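Local coordinates for protein cytochrome c2 (Rhodobacter sphaeroides, PDB 1CXC) that carries electrons through its covalently bound heme c, donating them to the oxidized bacteriochlorophyll in the photophosphorylation pathway of this purple photosynthetic bacterium, at residues Q1-F12 and D109-Q119. Numbering follows the deposited sequence.
Sequences QEGDPEAGAKAF and DAHNIWAYLQQ
Helix 5-11 crosses the 109-119 segment of the C-terminal helix 107-120 almost at a right angle (-104°), the axes 6.8 Å apart, with Gly8 directly against Ile113 and their CA atoms 4.0 Å apart. Such closeness depends on Gly8: a CB here would run into Asn112 O, whereas the bare CA lies 3.3 Å from that carbonyl in a CA-H...O contact. At Gly3, too, a CB would collide with His111 O and crowd the small methyl of Ala115, whose CB is 3.5 Å from Gly3 O. Tyr116 swings its CG anti to the backbone N (chi1 167°), which lays one ring face under the backbone of Ala9; Ala9 CA stands 3.6 Å from the ring centroid, nearly on the normal, a CH-pi contact. The CE2 corner of the same ring packs on Phe12 CB and CG, the two ring planes inclined at 49°. Beta-branched Ile113 can serve two neighbours at once, CG1 against Ala11 CB at 3.8 Å and CG2 at the edge of the Phe12 ring. Near the chain start, a water accepts from Gln1 N and Gly3 N and donates to His111 O, while Asp4 caps helix 5-11 through weak bonds from Glu6 N and Ala7 N to OD1. Ile113 also touches the heme, and Phe12 lies near Cys15 and His19, its probable covalent and axial ligands. This crossing of N- and C-terminal helices is a hallmark of the cytochrome c fold.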
ATOM      1  N   GLN A   1      -2.538 -10.965  -8.940  1.00 19.04           N
ATOM      2  CA  GLN A   1      -3.298 -11.768  -9.867  1.00 22.14           C
ATOM      3  C   GLN A   1      -2.800 -12.015 -11.252  1.00 20.94           C
ATOM      4  O   GLN A   1      -2.643 -13.187 -11.527  1.00 23.24           O
ATOM      5  CB  GLN A   1      -4.697 -11.343  -9.985  1.00 22.35           C
ATOM      6  CG  GLN A   1      -5.399 -12.549  -9.477  1.00 20.39           C
ATOM      7  CD  GLN A   1      -4.771 -12.983  -8.202  1.00 21.52           C
ATOM      8  OE1 GLN A   1      -3.690 -12.518  -7.788  1.00 27.78           O
ATOM      9  NE2 GLN A   1      -5.432 -13.875  -7.519  1.00 21.87           N
ATOM     10  N   GLU A   2      -3.108 -11.194 -12.246  1.00 18.91           N
ATOM     11  CA  GLU A   2      -2.522 -11.526 -13.534  1.00 19.83           C
ATOM     12  C   GLU A   2      -1.124 -10.949 -13.687  1.00 18.23           C
ATOM     13  O   GLU A   2      -0.382 -11.317 -14.602  1.00 19.33           O
ATOM     14  CB  GLU A   2      -3.410 -11.049 -14.655  1.00 25.35           C
ATOM     15  CG  GLU A   2      -4.722 -11.805 -14.594  1.00 36.42           C
ATOM     16  CD  GLU A   2      -5.169 -12.345 -15.929  1.00 38.66           C
ATOM     17  OE1 GLU A   2      -5.626 -11.535 -16.732  1.00 46.84           O
ATOM     18  OE2 GLU A   2      -5.391 -13.547 -16.006  1.00 42.08           O
ATOM     19  N   GLY A   3      -0.665 -10.263 -12.651  1.00 16.06           N
ATOM     20  CA  GLY A   3       0.656  -9.664 -12.666  1.00 15.82           C
ATOM     21  C   GLY A   3       1.736 -10.696 -12.415  1.00 15.07           C
ATOM     22  O   GLY A   3       1.470 -11.847 -12.077  1.00 15.65           O
ATOM     23  N   ASP A   4       2.986 -10.304 -12.626  1.00 14.63           N
ATOM     24  CA  ASP A   4       4.099 -11.223 -12.423  1.00 16.55           C
ATOM     25  C   ASP A   4       4.783 -10.934 -11.103  1.00 14.81           C
ATOM     26  O   ASP A   4       5.287  -9.835 -10.905  1.00 14.62           O
ATOM     27  CB  ASP A   4       5.093 -11.014 -13.570  1.00 19.46           C
ATOM     28  CG  ASP A   4       6.512 -11.528 -13.369  1.00 20.96           C
ATOM     29  OD1 ASP A   4       6.711 -12.402 -12.541  1.00 20.02           O
ATOM     30  OD2 ASP A   4       7.250 -11.398 -14.330  1.00 21.99           O
ATOM     31  N   PRO A   5       4.630 -11.805 -10.114  1.00 14.59           N
ATOM     32  CA  PRO A   5       5.179 -11.584  -8.793  1.00 14.46           C
ATOM     33  C   PRO A   5       6.692 -11.359  -8.757  1.00 15.68           C
ATOM     34  O   PRO A   5       7.176 -10.813  -7.763  1.00 14.12           O
ATOM     35  CB  PRO A   5       4.773 -12.817  -8.008  1.00 12.41           C
ATOM     36  CG  PRO A   5       4.316 -13.864  -8.984  1.00 14.45           C
ATOM     37  CD  PRO A   5       4.240 -13.194 -10.342  1.00 15.20           C
ATOM     38  N   GLU A   6       7.473 -12.111  -9.559  1.00 16.26           N
ATOM     39  CA  GLU A   6       8.924 -11.935  -9.528  1.00 19.21           C
ATOM     40  C   GLU A   6       9.290 -10.552 -10.027  1.00 17.30           C
ATOM     41  O   GLU A   6      10.226  -9.920  -9.530  1.00 15.53           O
ATOM     42  CB  GLU A   6       9.616 -13.000 -10.371  1.00 22.78           C
ATOM     43  CG  GLU A   6       9.141 -14.403 -10.044  1.00 30.55           C
ATOM     44  CD  GLU A   6       9.875 -15.473 -10.831  1.00 35.81           C
ATOM     45  OE1 GLU A   6       9.595 -15.610 -12.027  1.00 38.13           O
ATOM     46  OE2 GLU A   6      10.916 -15.915 -10.344  1.00 36.99           O
ATOM     47  N   ALA A   7       8.658 -10.109 -11.120  1.00 15.41           N
ATOM     48  CA  ALA A   7       8.917  -8.773 -11.590  1.00 14.40           C
ATOM     49  C   ALA A   7       8.430  -7.824 -10.507  1.00 14.71           C
ATOM     50  O   ALA A   7       8.948  -6.725 -10.313  1.00 18.09           O
ATOM     51  CB  ALA A   7       8.129  -8.499 -12.854  1.00 13.30           C
ATOM     52  N   GLY A   8       7.338  -8.170  -9.826  1.00 14.04           N
ATOM     53  CA  GLY A   8       6.855  -7.315  -8.747  1.00 12.43           C
ATOM     54  C   GLY A   8       7.888  -7.168  -7.640  1.00 13.55           C
ATOM     55  O   GLY A   8       7.895  -6.149  -6.956  1.00 13.13           O
ATOM     56  N   ALA A   9       8.479  -8.281  -7.188  1.00 13.32           N
ATOM     57  CA  ALA A   9       9.487  -8.214  -6.138  1.00 13.47           C
ATOM     58  C   ALA A   9      10.555  -7.189  -6.482  1.00 14.06           C
ATOM     59  O   ALA A   9      11.122  -6.592  -5.577  1.00 14.27           O
ATOM     60  CB  ALA A   9      10.172  -9.564  -5.990  1.00 11.44           C
ATOM     61  N   LYS A  10      11.030  -7.177  -7.745  1.00 15.99           N
ATOM     62  CA  LYS A  10      12.034  -6.208  -8.155  1.00 15.74           C
ATOM     63  C   LYS A  10      11.480  -4.808  -8.128  1.00 14.92           C
ATOM     64  O   LYS A  10      12.151  -3.839  -7.784  1.00 15.82           O
ATOM     65  CB  LYS A  10      12.485  -6.485  -9.572  1.00 17.47           C
ATOM     66  CG  LYS A  10      13.628  -5.569  -9.997  1.00 22.28           C
ATOM     67  CD  LYS A  10      14.015  -5.882 -11.440  1.00 28.27           C
ATOM     68  CE  LYS A  10      15.394  -5.326 -11.770  1.00 27.98           C
ATOM     69  N   ALA A  11      10.276  -4.629  -8.648  1.00 14.06           N
ATOM     70  CA  ALA A  11       9.686  -3.303  -8.664  1.00 14.54           C
ATOM     71  C   ALA A  11       9.401  -2.756  -7.267  1.00 14.49           C
ATOM     72  O   ALA A  11       9.467  -1.546  -7.043  1.00 15.61           O
ATOM     73  CB  ALA A  11       8.379  -3.383  -9.447  1.00 14.35           C
ATOM     74  N   PHE A  12       9.329  -3.647  -6.275  1.00 13.23           N
ATOM     75  CA  PHE A  12       9.066  -3.256  -4.894  1.00 13.64           C
ATOM     76  C   PHE A  12      10.269  -2.576  -4.230  1.00 14.67           C
ATOM     77  O   PHE A  12      10.167  -1.912  -3.195  1.00 11.61           O
ATOM     78  CB  PHE A  12       8.638  -4.485  -4.090  1.00 13.67           C
ATOM     79  CG  PHE A  12       8.111  -4.155  -2.703  1.00 13.39           C
ATOM     80  CD1 PHE A  12       6.894  -3.509  -2.570  1.00 13.19           C
ATOM     81  CD2 PHE A  12       8.899  -4.386  -1.598  1.00 13.62           C
ATOM     82  CE1 PHE A  12       6.481  -3.075  -1.326  1.00 14.27           C
ATOM     83  CE2 PHE A  12       8.491  -3.947  -0.357  1.00 16.54           C
ATOM     84  CZ  PHE A  12       7.282  -3.288  -0.218  1.00 16.56           C
ATOM     85  N   ASP A 109       3.842  -2.023 -13.390  1.00 13.22           N
ATOM     86  CA  ASP A 109       4.538  -2.255 -12.139  1.00 13.92           C
ATOM     87  C   ASP A 109       3.539  -2.344 -10.988  1.00 12.55           C
ATOM     88  O   ASP A 109       3.716  -3.127 -10.064  1.00 12.05           O
ATOM     89  CB  ASP A 109       5.495  -1.111 -11.851  1.00 15.30           C
ATOM     90  CG  ASP A 109       6.806  -1.204 -12.615  1.00 19.56           C
ATOM     91  OD1 ASP A 109       6.834  -1.940 -13.591  1.00 21.43           O
ATOM     92  OD2 ASP A 109       7.589  -0.262 -12.496  1.00 20.23           O
ATOM     93  N   ALA A 110       2.449  -1.552 -11.026  1.00 13.18           N
ATOM     94  CA  ALA A 110       1.446  -1.600  -9.967  1.00 11.93           C
ATOM     95  C   ALA A 110       0.781  -2.960  -9.899  1.00 11.92           C
ATOM     96  O   ALA A 110       0.642  -3.518  -8.809  1.00 12.60           O
ATOM     97  CB  ALA A 110       0.351  -0.594 -10.250  1.00 12.20           C
ATOM     98  N   HIS A 111       0.430  -3.543 -11.044  1.00  9.60           N
ATOM     99  CA  HIS A 111      -0.156  -4.861 -11.046  1.00  9.67           C
ATOM    100  C   HIS A 111       0.862  -5.915 -10.618  1.00 11.40           C
ATOM    101  O   HIS A 111       0.506  -6.893  -9.990  1.00 10.44           O
ATOM    102  CB  HIS A 111      -0.666  -5.198 -12.439  1.00  9.96           C
ATOM    103  CG  HIS A 111      -1.936  -4.462 -12.805  1.00 11.44           C
ATOM    104  ND1 HIS A 111      -3.097  -4.742 -12.242  1.00 13.41           N
ATOM    105  CD2 HIS A 111      -2.070  -3.472 -13.725  1.00 14.10           C
ATOM    106  CE1 HIS A 111      -3.953  -3.924 -12.778  1.00 14.41           C
ATOM    107  NE2 HIS A 111      -3.347  -3.178 -13.677  1.00 15.59           N
ATOM    108  N   ASN A 112       2.131  -5.813 -11.050  1.00 10.61           N
ATOM    109  CA  ASN A 112       3.147  -6.793 -10.659  1.00 10.86           C
ATOM    110  C   ASN A 112       3.396  -6.781  -9.166  1.00  8.73           C
ATOM    111  O   ASN A 112       3.576  -7.821  -8.529  1.00 10.35           O
ATOM    112  CB  ASN A 112       4.462  -6.536 -11.382  1.00 10.57           C
ATOM    113  CG  ASN A 112       4.368  -6.770 -12.885  1.00 15.99           C
ATOM    114  OD1 ASN A 112       5.168  -6.227 -13.671  1.00 18.97           O
ATOM    115  ND2 ASN A 112       3.372  -7.539 -13.349  1.00 11.63           N
ATOM    116  N   ILE A 113       3.472  -5.598  -8.591  1.00  8.49           N
ATOM    117  CA  ILE A 113       3.672  -5.465  -7.169  1.00 10.18           C
ATOM    118  C   ILE A 113       2.468  -6.025  -6.413  1.00 10.38           C
ATOM    119  O   ILE A 113       2.636  -6.762  -5.445  1.00  8.89           O
ATOM    120  CB  ILE A 113       3.909  -3.988  -6.818  1.00 11.03           C
ATOM    121  CG1 ILE A 113       5.292  -3.520  -7.272  1.00 10.44           C
ATOM    122  CG2 ILE A 113       3.738  -3.788  -5.317  1.00 13.28           C
ATOM    123  CD1 ILE A 113       5.511  -2.016  -7.070  1.00  7.87           C
ATOM    124  N   TRP A 114       1.245  -5.890  -6.947  1.00 11.60           N
ATOM    125  CA  TRP A 114       0.105  -6.466  -6.248  1.00 11.20           C
ATOM    126  C   TRP A 114       0.203  -7.990  -6.285  1.00 10.19           C
ATOM    127  O   TRP A 114      -0.077  -8.674  -5.301  1.00  8.97           O
ATOM    128  CB  TRP A 114      -1.214  -6.019  -6.893  1.00  8.87           C
ATOM    129  CG  TRP A 114      -2.431  -6.580  -6.121  1.00  8.96           C
ATOM    130  CD1 TRP A 114      -3.173  -7.617  -6.624  1.00 10.96           C
ATOM    131  CD2 TRP A 114      -2.857  -6.188  -4.881  1.00 10.01           C
ATOM    132  NE1 TRP A 114      -4.099  -7.881  -5.706  1.00 10.88           N
ATOM    133  CE2 TRP A 114      -3.926  -7.061  -4.644  1.00 12.14           C
ATOM    134  CE3 TRP A 114      -2.487  -5.252  -3.935  1.00 12.77           C
ATOM    135  CZ2 TRP A 114      -4.632  -7.009  -3.443  1.00 11.81           C
ATOM    136  CZ3 TRP A 114      -3.200  -5.194  -2.743  1.00 13.76           C
ATOM    137  CH2 TRP A 114      -4.263  -6.060  -2.497  1.00 14.36           C
ATOM    138  N   ALA A 115       0.639  -8.567  -7.404  1.00  7.55           N
ATOM    139  CA  ALA A 115       0.759 -10.007  -7.475  1.00  8.98           C
ATOM    140  C   ALA A 115       1.830 -10.529  -6.510  1.00  9.47           C
ATOM    141  O   ALA A 115       1.687 -11.594  -5.894  1.00  9.16           O
ATOM    142  CB  ALA A 115       1.128 -10.417  -8.899  1.00  9.77           C
ATOM    143  N   TYR A 116       2.880  -9.729  -6.297  1.00 10.47           N
ATOM    144  CA  TYR A 116       3.945 -10.088  -5.374  1.00  9.34           C
ATOM    145  C   TYR A 116       3.408 -10.056  -3.939  1.00  7.89           C
ATOM    146  O   TYR A 116       3.578 -10.990  -3.160  1.00 10.06           O
ATOM    147  CB  TYR A 116       5.090  -9.080  -5.573  1.00  9.66           C
ATOM    148  CG  TYR A 116       6.165  -9.081  -4.495  1.00 12.78           C
ATOM    149  CD1 TYR A 116       6.881 -10.240  -4.241  1.00 14.38           C
ATOM    150  CD2 TYR A 116       6.407  -7.935  -3.771  1.00 13.47           C
ATOM    151  CE1 TYR A 116       7.853 -10.270  -3.251  1.00 16.29           C
ATOM    152  CE2 TYR A 116       7.369  -7.953  -2.784  1.00 17.46           C
ATOM    153  CZ  TYR A 116       8.085  -9.118  -2.530  1.00 18.59           C
ATOM    154  OH  TYR A 116       9.040  -9.140  -1.522  1.00 19.93           O
ATOM    155  N   LEU A 117       2.533  -9.117  -3.627  1.00 11.65           N
ATOM    156  CA  LEU A 117       1.967  -9.027  -2.285  1.00 11.69           C
ATOM    157  C   LEU A 117       0.993 -10.160  -2.021  1.00 11.58           C
ATOM    158  O   LEU A 117       0.808 -10.578  -0.890  1.00 11.80           O
ATOM    159  CB  LEU A 117       1.258  -7.690  -2.089  1.00 10.13           C
ATOM    160  CG  LEU A 117       2.124  -6.451  -2.172  1.00  9.98           C
ATOM    161  CD1 LEU A 117       1.242  -5.217  -2.129  1.00 12.71           C
ATOM    162  CD2 LEU A 117       3.161  -6.452  -1.063  1.00 11.72           C
ATOM    163  N   GLN A 118       0.286 -10.622  -3.039  1.00 13.63           N
ATOM    164  CA  GLN A 118      -0.604 -11.742  -2.860  1.00 13.90           C
ATOM    165  C   GLN A 118       0.223 -12.999  -2.633  1.00 16.81           C
ATOM    166  O   GLN A 118      -0.308 -14.047  -2.264  1.00 18.06           O
ATOM    167  CB  GLN A 118      -1.482 -11.907  -4.090  1.00 12.22           C
ATOM    168  CG  GLN A 118      -2.661 -10.954  -4.049  1.00 15.29           C
ATOM    169  CD  GLN A 118      -3.829 -11.524  -3.236  1.00 16.47           C
ATOM    170  OE1 GLN A 118      -4.986 -11.267  -3.519  1.00 19.64           O
ATOM    171  NE2 GLN A 118      -3.592 -12.329  -2.213  1.00 12.36           N
ATOM    172  N   GLN A 119       1.522 -12.973  -2.959  1.00 18.08           N
ATOM    173  CA  GLN A 119       2.344 -14.143  -2.720  1.00 20.23           C
ATOM    174  C   GLN A 119       3.022 -14.087  -1.378  1.00 19.85           C
ATOM    175  O   GLN A 119       3.010 -15.047  -0.641  1.00 18.93           O
ATOM    176  CB  GLN A 119       3.483 -14.277  -3.717  1.00 26.61           C
ATOM    177  CG  GLN A 119       3.029 -14.439  -5.148  1.00 37.65           C
ATOM    178  CD  GLN A 119       2.213 -15.692  -5.340  1.00 43.40           C
ATOM    179  OE1 GLN A 119       2.553 -16.762  -4.843  1.00 47.98           O
ATOM    180  NE2 GLN A 119       1.081 -15.577  -6.026  1.00 50.84           N
TER
HETATM  181  O   HOH W   1      -1.787  -8.514 -10.561  1.00 11.32           O